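Local coordinates for alpha-glucosidase (Pseudoalteromonas sp. K8, PDB 5HQA), which hydrolyses alpha-glucosides as a chloride-activated, calcium-containing member of glycoside hydrolase family 97, at residues I494-S498 and N627-L631; D618-W624 and K647-G653. All blocks are in the same frame, centred on the assembly; numbering follows the deposited sequence.

Contact 1: residues I494-S498 and N627-L631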
ATOM      1  N   ILE A 494     -12.394 -14.195  -4.729  1.00 12.36           N
ATOM      2  CA  ILE A 494     -12.592 -15.623  -4.484  1.00 12.32           C
ATOM      3  C   ILE A 494     -14.081 -15.931  -4.592  1.00 14.03           C
ATOM      4  O   ILE A 494     -14.901 -15.362  -3.862  1.00 15.20           O
ATOM      5  CB  ILE A 494     -12.026 -16.045  -3.116  1.00 12.39           C
ATOM      6  CG1 ILE A 494     -10.502 -15.889  -3.092  1.00 11.23           C
ATOM      7  CG2 ILE A 494     -12.394 -17.496  -2.801  1.00 12.21           C
ATOM      8  CD1 ILE A 494      -9.783 -16.724  -4.150  1.00 11.63           C
ATOM      9  N   PHE A 495     -14.434 -16.825  -5.515  1.00 12.67           N
ATOM     10  CA  PHE A 495     -15.817 -17.213  -5.760  1.00 12.57           C
ATOM     11  C   PHE A 495     -16.207 -18.506  -5.073  1.00 15.45           C
ATOM     12  O   PHE A 495     -17.369 -18.658  -4.689  1.00 16.20           O
ATOM     13  CB  PHE A 495     -16.081 -17.377  -7.263  1.00 12.90           C
ATOM     14  CG  PHE A 495     -16.474 -16.099  -7.954  1.00 12.85           C
ATOM     15  CD1 PHE A 495     -16.161 -14.871  -7.402  1.00 14.55           C
ATOM     16  CD2 PHE A 495     -17.170 -16.133  -9.154  1.00 13.33           C
ATOM     17  CE1 PHE A 495     -16.523 -13.689  -8.049  1.00 15.12           C
ATOM     18  CE2 PHE A 495     -17.546 -14.963  -9.799  1.00 14.55           C
ATOM     19  CZ  PHE A 495     -17.224 -13.739  -9.249  1.00 13.76           C
ATOM     20  N   ASP A 496     -15.290 -19.462  -4.954  1.00 14.08           N
ATOM     21  CA  ASP A 496     -15.552 -20.658  -4.158  1.00 14.14           C
ATOM     22  C   ASP A 496     -15.039 -20.373  -2.749  1.00 15.81           C
ATOM     23  O   ASP A 496     -13.831 -20.422  -2.483  1.00 14.98           O
ATOM     24  CB  ASP A 496     -14.899 -21.895  -4.761  1.00 13.48           C
ATOM     25  CG  ASP A 496     -15.061 -23.128  -3.864  1.00 20.26           C
ATOM     26  OD1 ASP A 496     -15.933 -23.095  -2.960  1.00 18.01           O
ATOM     27  OD2 ASP A 496     -14.321 -24.122  -4.058  1.00 18.81           O
ATOM     28  N   LEU A 497     -15.966 -20.059  -1.849  1.00 13.41           N
ATOM     29  CA  LEU A 497     -15.659 -19.787  -0.455  1.00 15.05           C
ATOM     30  C   LEU A 497     -15.766 -21.029   0.415  1.00 16.26           C
ATOM     31  O   LEU A 497     -15.638 -20.922   1.639  1.00 17.88           O
ATOM     32  CB  LEU A 497     -16.605 -18.711   0.083  1.00 13.43           C
ATOM     33  CG  LEU A 497     -16.643 -17.414  -0.713  1.00 13.58           C
ATOM     34  CD1 LEU A 497     -17.877 -16.627  -0.329  1.00 16.98           C
ATOM     35  CD2 LEU A 497     -15.395 -16.597  -0.430  1.00 12.92           C
ATOM     36  N   SER A 498     -15.995 -22.200  -0.188  1.00 15.45           N
ATOM     37  CA  SER A 498     -16.398 -23.402   0.533  1.00 15.68           C
ATOM     38  C   SER A 498     -15.335 -24.494   0.555  1.00 15.47           C
ATOM     39  O   SER A 498     -15.628 -25.597   1.020  1.00 16.03           O
ATOM     40  CB  SER A 498     -17.680 -23.981  -0.079  1.00 18.54           C
ATOM     41  OG  SER A 498     -18.738 -23.038  -0.080  1.00 18.93           O
ATOM     42  N   ASN A 627     -24.586 -18.557   4.602  1.00 14.41           N
ATOM     43  CA  ASN A 627     -25.303 -18.232   3.377  1.00 14.76           C
ATOM     44  C   ASN A 627     -24.578 -17.129   2.608  1.00 15.73           C
ATOM     45  O   ASN A 627     -25.185 -16.098   2.290  1.00 17.54           O
ATOM     46  CB  ASN A 627     -26.739 -17.826   3.716  1.00 22.09           C
ATOM     47  CG  ASN A 627     -27.661 -17.909   2.525  1.00 31.67           C
ATOM     48  OD1 ASN A 627     -27.390 -18.623   1.561  1.00 36.81           O
ATOM     49  ND2 ASN A 627     -28.770 -17.178   2.588  1.00 32.19           N
ATOM     50  N   PRO A 628     -23.291 -17.298   2.277  1.00 16.27           N
ATOM     51  CA  PRO A 628     -22.553 -16.191   1.653  1.00 13.82           C
ATOM     52  C   PRO A 628     -22.839 -15.987   0.176  1.00 14.30           C
ATOM     53  O   PRO A 628     -22.462 -14.935  -0.360  1.00 15.44           O
ATOM     54  CB  PRO A 628     -21.084 -16.600   1.846  1.00 13.68           C
ATOM     55  CG  PRO A 628     -21.147 -18.103   1.743  1.00 15.09           C
ATOM     56  CD  PRO A 628     -22.443 -18.501   2.422  1.00 15.64           C
ATOM     57  N   TYR A 629     -23.461 -16.945  -0.505  1.00 14.16           N
ATOM     58  CA  TYR A 629     -23.572 -16.840  -1.952  1.00 14.53           C
ATOM     59  C   TYR A 629     -24.853 -16.168  -2.431  1.00 20.78           C
ATOM     60  O   TYR A 629     -24.948 -15.859  -3.622  1.00 17.66           O
ATOM     61  CB  TYR A 629     -23.475 -18.221  -2.602  1.00 15.24           C
ATOM     62  CG  TYR A 629     -22.179 -18.955  -2.325  1.00 16.58           C
ATOM     63  CD1 TYR A 629     -20.965 -18.474  -2.805  1.00 16.27           C
ATOM     64  CD2 TYR A 629     -22.173 -20.142  -1.601  1.00 15.69           C
ATOM     65  CE1 TYR A 629     -19.775 -19.155  -2.560  1.00 14.51           C
ATOM     66  CE2 TYR A 629     -20.991 -20.827  -1.349  1.00 15.82           C
ATOM     67  CZ  TYR A 629     -19.795 -20.327  -1.836  1.00 15.72           C
ATOM     68  OH  TYR A 629     -18.619 -21.011  -1.600  1.00 16.01           O
ATOM     69  N   ASP A 630     -25.843 -15.950  -1.565  1.00 15.13           N
ATOM     70  CA  ASP A 630     -27.070 -15.302  -2.023  1.00 15.67           C
ATOM     71  C   ASP A 630     -26.736 -13.946  -2.619  1.00 16.21           C
ATOM     72  O   ASP A 630     -26.114 -13.106  -1.960  1.00 15.04           O
ATOM     73  CB  ASP A 630     -28.064 -15.145  -0.878  1.00 19.48           C
ATOM     74  CG  ASP A 630     -28.818 -16.432  -0.573  1.00 26.23           C
ATOM     75  OD1 ASP A 630     -28.411 -17.514  -1.056  1.00 25.86           O
ATOM     76  OD2 ASP A 630     -29.825 -16.355   0.159  1.00 25.51           O
ATOM     77  N   LEU A 631     -27.141 -13.740  -3.867  1.00 15.71           N
ATOM     78  CA  LEU A 631     -26.718 -12.587  -4.641  1.00 15.39           C
ATOM     79  C   LEU A 631     -27.888 -12.092  -5.478  1.00 16.26           C
ATOM     80  O   LEU A 631     -28.659 -12.893  -6.012  1.00 17.01           O
ATOM     81  CB  LEU A 631     -25.541 -12.952  -5.549  1.00 15.18           C
ATOM     82  CG  LEU A 631     -24.942 -11.825  -6.386  1.00 15.90           C
ATOM     83  CD1 LEU A 631     -24.081 -10.935  -5.510  1.00 16.45           C
ATOM     84  CD2 LEU A 631     -24.130 -12.414  -7.529  1.00 17.08           C
TER
HETATM   85  O   HOH W   1     -18.726 -23.597  -3.930  1.00 30.32           O
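The ring of Tyr629 meets the 494-498 loop along its edge: the backbone N of Leu497 and OG of Ser498 lie in the ring plane beside the phenol oxygen, and the carbonyl oxygen of Phe495 sits near that plane, 3.3 Å from CE1 of Tyr629. One face is lined by its own neighbour Pro628, whose CG stands 4.0 Å above the plane of the Tyr629 ring, displaced toward the rim. The example illustrates how a single phenol can dock onto a turn. Leu497 N donates to Tyr629 OH over 2.8 Å in a distinctly bent bond (133°), and Ser498 OG approaches the same OH to 2.5 Å, a very short hydrogen bond. Asp496, its CG anti to the backbone N (chi1 175°), turns its carboxylate back along the chain, and OD1 accepts from Ser498 N at 2.9 Å, from above the carboxylate plane, in an Asx turn. A water donates to this OD1. The apolar part is small: Leu497 runs past Pro628 and Tyr629 in the opposite sense, its CD1 being 3.9 Å from CB of Pro628. Around the contact, Asp532 accepts from the backbone N of Phe495 and of Asp496. The Phe495 side chain packs on helices 513-522 and 541-549; Leu631, starting outer strand 631-638 of the C-terminal antiparallel sheet, rests on the same helices. The contact thus sets this beta domain against the TIM-barrel part.

Contact 2: residues D618-W624 and K647-G653; sequences DGKNAEW and KLATSGG
Backbone amides of the 647-653 segment converge on one carboxylate oxygen of Asp618. Ala649 N donates to OD1 of Asp618 in a nearly straight bond of 2.9 Å, coming from well above the carboxylate plane, whereas Gly653 N reaches the same OD1 at 3.0 Å on the syn side and from the opposite face. Because Gly652 carries no side chain, its CA can approach OD1 of Asp618 to 3.3 Å. The other oxygen, OD2, is bonded to Thr512, so both ends of this buried group have partners. Replacing Asp618 by an alanine removes both oxygens and would probably leave the amides of Ala649 and Gly653 without their shared acceptor, Thr512 without its partner, and the bend freer to move. This bend carries the chain out of strand 643-648 and into strand 653-660, which pairs antiparallel with 611-618 in the six-stranded C-terminal sheet; on the other segment, Gly619 to Ala622 form a type I beta turn just after strand 611-618. A second polar group is Thr650 OG1, set between its backbone N and carbonyl carbon (chi1 55°), which takes the N-H of Trp624 at 3.2 Å. Waters extend the polar contact: one bridges Ala622 O and Thr650 N, another Thr650 OG1 and OE2 of Glu623, a carboxylate also held by the amides of Lys625 and Asn626. Carbon contacts are few. CB of Ala649 lies 4.0 Å from CB of Ala622, and CB of Ser651 approaches CD1 of Trp624 obliquely at 3.4 Å, while Thr650 O lies at the indole edge, in its plane. Ser651 OG is bonded to Gln510 and Lys515, and the Ser651 backbone to Asp592, a magnesium ligand.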
ATOM      1  N   ASP A 618     -25.798  -8.156  -1.987  1.00 13.90           N
ATOM      2  CA  ASP A 618     -26.184  -9.296  -1.171  1.00 13.66           C
ATOM      3  C   ASP A 618     -27.653  -9.612  -1.372  1.00 16.71           C
ATOM      4  O   ASP A 618     -28.498  -8.710  -1.377  1.00 15.73           O
ATOM      5  CB  ASP A 618     -25.919  -9.004   0.304  1.00 13.28           C
ATOM      6  CG  ASP A 618     -24.440  -8.876   0.615  1.00 17.68           C
ATOM      7  OD1 ASP A 618     -24.034  -7.857   1.219  1.00 16.63           O
ATOM      8  OD2 ASP A 618     -23.684  -9.799   0.248  1.00 15.08           O
ATOM      9  N   GLY A 619     -27.956 -10.894  -1.538  1.00 15.79           N
ATOM     10  CA  GLY A 619     -29.338 -11.317  -1.550  1.00 17.72           C
ATOM     11  C   GLY A 619     -30.031 -11.043  -0.230  1.00 19.42           C
ATOM     12  O   GLY A 619     -29.409 -10.811   0.807  1.00 18.16           O
ATOM     13  N   LYS A 620     -31.361 -11.093  -0.297  1.00 23.95           N
ATOM     14  CA  LYS A 620     -32.224 -10.834   0.855  1.00 28.91           C
ATOM     15  C   LYS A 620     -31.763 -11.566   2.117  1.00 26.01           C
ATOM     16  O   LYS A 620     -31.713 -10.980   3.204  1.00 25.88           O
ATOM     17  CB  LYS A 620     -33.649 -11.241   0.483  1.00 32.06           C
ATOM     18  CG  LYS A 620     -34.687 -11.084   1.559  1.00 37.78           C
ATOM     19  CD  LYS A 620     -36.076 -11.228   0.937  1.00 42.23           C
ATOM     20  CE  LYS A 620     -36.884 -12.335   1.590  0.78 45.83           C
ATOM     21  NZ  LYS A 620     -38.103 -12.644   0.786  0.94 49.74           N
ATOM     22  N   ASN A 621     -31.426 -12.849   1.993  1.00 21.83           N
ATOM     23  CA  ASN A 621     -31.093 -13.679   3.148  1.00 20.40           C
ATOM     24  C   ASN A 621     -29.601 -13.949   3.289  1.00 18.87           C
ATOM     25  O   ASN A 621     -29.212 -14.811   4.086  1.00 18.58           O
ATOM     26  CB  ASN A 621     -31.856 -15.002   3.068  1.00 20.10           C
ATOM     27  CG  ASN A 621     -33.345 -14.791   2.992  1.00 26.64           C
ATOM     28  OD1 ASN A 621     -33.896 -13.979   3.730  1.00 30.27           O
ATOM     29  ND2 ASN A 621     -34.001 -15.486   2.076  1.00 27.77           N
ATOM     30  N   ALA A 622     -28.761 -13.233   2.548  1.00 17.04           N
ATOM     31  CA  ALA A 622     -27.322 -13.447   2.630  1.00 15.11           C
ATOM     32  C   ALA A 622     -26.800 -13.173   4.036  1.00 16.65           C
ATOM     33  O   ALA A 622     -27.235 -12.237   4.711  1.00 15.75           O
ATOM     34  CB  ALA A 622     -26.599 -12.543   1.631  1.00 14.03           C
ATOM     35  N   GLU A 623     -25.860 -14.006   4.474  1.00 14.46           N
ATOM     36  CA  GLU A 623     -25.062 -13.746   5.665  1.00 13.48           C
ATOM     37  C   GLU A 623     -23.808 -14.600   5.541  1.00 14.88           C
ATOM     38  O   GLU A 623     -23.880 -15.736   5.069  1.00 15.42           O
ATOM     39  CB  GLU A 623     -25.841 -14.050   6.957  1.00 14.30           C
ATOM     40  CG  GLU A 623     -26.248 -15.498   7.142  1.00 18.55           C
ATOM     41  CD  GLU A 623     -25.165 -16.344   7.820  1.00 22.50           C
ATOM     42  OE1 GLU A 623     -25.260 -17.590   7.751  1.00 22.19           O
ATOM     43  OE2 GLU A 623     -24.224 -15.772   8.421  1.00 21.53           O
ATOM     44  N   TRP A 624     -22.657 -14.053   5.953  1.00 13.98           N
ATOM     45  CA  TRP A 624     -21.394 -14.621   5.478  1.00 13.29           C
ATOM     46  C   TRP A 624     -21.135 -16.034   5.998  1.00 12.13           C
ATOM     47  O   TRP A 624     -20.435 -16.801   5.333  1.00 12.87           O
ATOM     48  CB  TRP A 624     -20.220 -13.702   5.834  1.00 11.52           C
ATOM     49  CG  TRP A 624     -19.835 -13.641   7.297  1.00 12.71           C
ATOM     50  CD1 TRP A 624     -20.260 -12.728   8.221  1.00 11.17           C
ATOM     51  CD2 TRP A 624     -18.915 -14.507   7.983  1.00 12.48           C
ATOM     52  NE1 TRP A 624     -19.671 -12.977   9.442  1.00 12.75           N
ATOM     53  CE2 TRP A 624     -18.841 -14.062   9.322  1.00 13.52           C
ATOM     54  CE3 TRP A 624     -18.156 -15.622   7.598  1.00 13.73           C
ATOM     55  CZ2 TRP A 624     -18.035 -14.690  10.279  1.00 12.62           C
ATOM     56  CZ3 TRP A 624     -17.359 -16.248   8.551  1.00 11.68           C
ATOM     57  CH2 TRP A 624     -17.302 -15.774   9.874  1.00 11.14           C
ATOM     58  N   LYS A 647     -27.844  -2.054   1.284  1.00 16.58           N
ATOM     59  CA  LYS A 647     -28.170  -2.997   2.352  1.00 15.01           C
ATOM     60  C   LYS A 647     -27.104  -4.080   2.318  1.00 17.32           C
ATOM     61  O   LYS A 647     -27.158  -5.002   1.495  1.00 19.25           O
ATOM     62  CB  LYS A 647     -29.567  -3.571   2.187  1.00 17.37           C
ATOM     63  CG  LYS A 647     -30.623  -2.502   2.119  1.00 24.44           C
ATOM     64  CD  LYS A 647     -31.661  -2.665   3.205  1.00 36.30           C
ATOM     65  CE  LYS A 647     -32.908  -1.881   2.822  1.00 50.17           C
ATOM     66  NZ  LYS A 647     -34.140  -2.350   3.524  1.00 58.40           N
ATOM     67  N   LEU A 648     -26.133  -3.961   3.214  0.74 13.98           N
ATOM     68  CA  LEU A 648     -24.985  -4.850   3.262  0.74 13.60           C
ATOM     69  C   LEU A 648     -25.254  -5.958   4.274  0.74 15.49           C
ATOM     70  O   LEU A 648     -25.628  -5.677   5.417  0.74 16.17           O
ATOM     71  CB  LEU A 648     -23.723  -4.064   3.638  0.74 13.93           C
ATOM     72  CG  LEU A 648     -22.940  -3.328   2.536  0.74 16.49           C
ATOM     73  CD1 LEU A 648     -23.835  -2.676   1.501  0.74 14.35           C
ATOM     74  CD2 LEU A 648     -21.979  -2.303   3.117  0.74 11.43           C
ATOM     75  N   ALA A 649     -25.085  -7.210   3.849  1.00 13.06           N
ATOM     76  CA  ALA A 649     -25.224  -8.328   4.771  1.00 13.00           C
ATOM     77  C   ALA A 649     -24.051  -8.338   5.751  1.00 14.10           C
ATOM     78  O   ALA A 649     -23.104  -7.554   5.630  1.00 13.67           O
ATOM     79  CB  ALA A 649     -25.290  -9.649   4.004  1.00 12.77           C
ATOM     80  N   THR A 650     -24.111  -9.234   6.740  1.00 14.96           N
ATOM     81  CA  THR A 650     -22.949  -9.423   7.603  1.00 13.95           C
ATOM     82  C   THR A 650     -21.736  -9.786   6.755  1.00 13.25           C
ATOM     83  O   THR A 650     -21.798 -10.692   5.918  1.00 13.55           O
ATOM     84  CB  THR A 650     -23.214 -10.502   8.651  1.00 14.27           C
ATOM     85  OG1 THR A 650     -23.612 -11.720   8.001  1.00 15.31           O
ATOM     86  CG2 THR A 650     -24.312 -10.043   9.620  1.00 12.68           C
ATOM     87  N   SER A 651     -20.645  -9.047   6.958  1.00 12.06           N
ATOM     88  CA  SER A 651     -19.451  -9.102   6.110  1.00 13.00           C
ATOM     89  C   SER A 651     -19.825  -9.131   4.630  1.00 13.87           C
ATOM     90  O   SER A 651     -19.292  -9.907   3.829  1.00 12.06           O
ATOM     91  CB  SER A 651     -18.560 -10.285   6.481  1.00 12.10           C
ATOM     92  OG  SER A 651     -17.235 -10.034   6.021  1.00 12.35           O
ATOM     93  N   GLY A 652     -20.763  -8.258   4.266  1.00 11.31           N
ATOM     94  CA  GLY A 652     -21.247  -8.160   2.911  1.00 10.97           C
ATOM     95  C   GLY A 652     -20.728  -6.934   2.180  1.00 12.51           C
ATOM     96  O   GLY A 652     -19.848  -6.202   2.646  1.00 11.85           O
ATOM     97  N   GLY A 653     -21.301  -6.712   1.003  1.00 11.82           N
ATOM     98  CA  GLY A 653     -20.837  -5.633   0.151  1.00 11.76           C
ATOM     99  C   GLY A 653     -21.751  -5.466  -1.041  1.00 12.92           C
ATOM    100  O   GLY A 653     -22.669  -6.260  -1.268  1.00 14.56           O
TER
HETATM  101  O   HOH W   2     -25.258  -5.771  -0.418  1.00 14.00           O
HETATM  102  O   HOH W   3     -28.720  -6.095  -0.410  1.00 25.94           O
HETATM  103  O   HOH W   4     -26.832 -10.568   6.879  1.00 15.50           O
HETATM  104  O   HOH W   5     -24.066 -13.627  10.007  1.00 21.64           O

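Both contacts use the connection between strands 611-618 and 631-638, with 618-624 at its start and 627-631 at its end. Contact 2 is the more buried, and both its segments belong to the C-terminal beta domain, though Asp618 and Ser651 also reach residues 510-515; contact 1, partly buried, carries the end of that connection against the TIM-barrel part. Their chemistry differs accordingly: a carboxylate gathering backbone amides, with several bridging waters, against a phenol that docks by its edge on a loop across the boundary. Asp630 O and Gly619 N, 2.9 Å apart, probably share a hydrogen bond, as do Asn627 ND2 and Asn621 O, so the two sites, with centres about 11 Å apart, are directly linked.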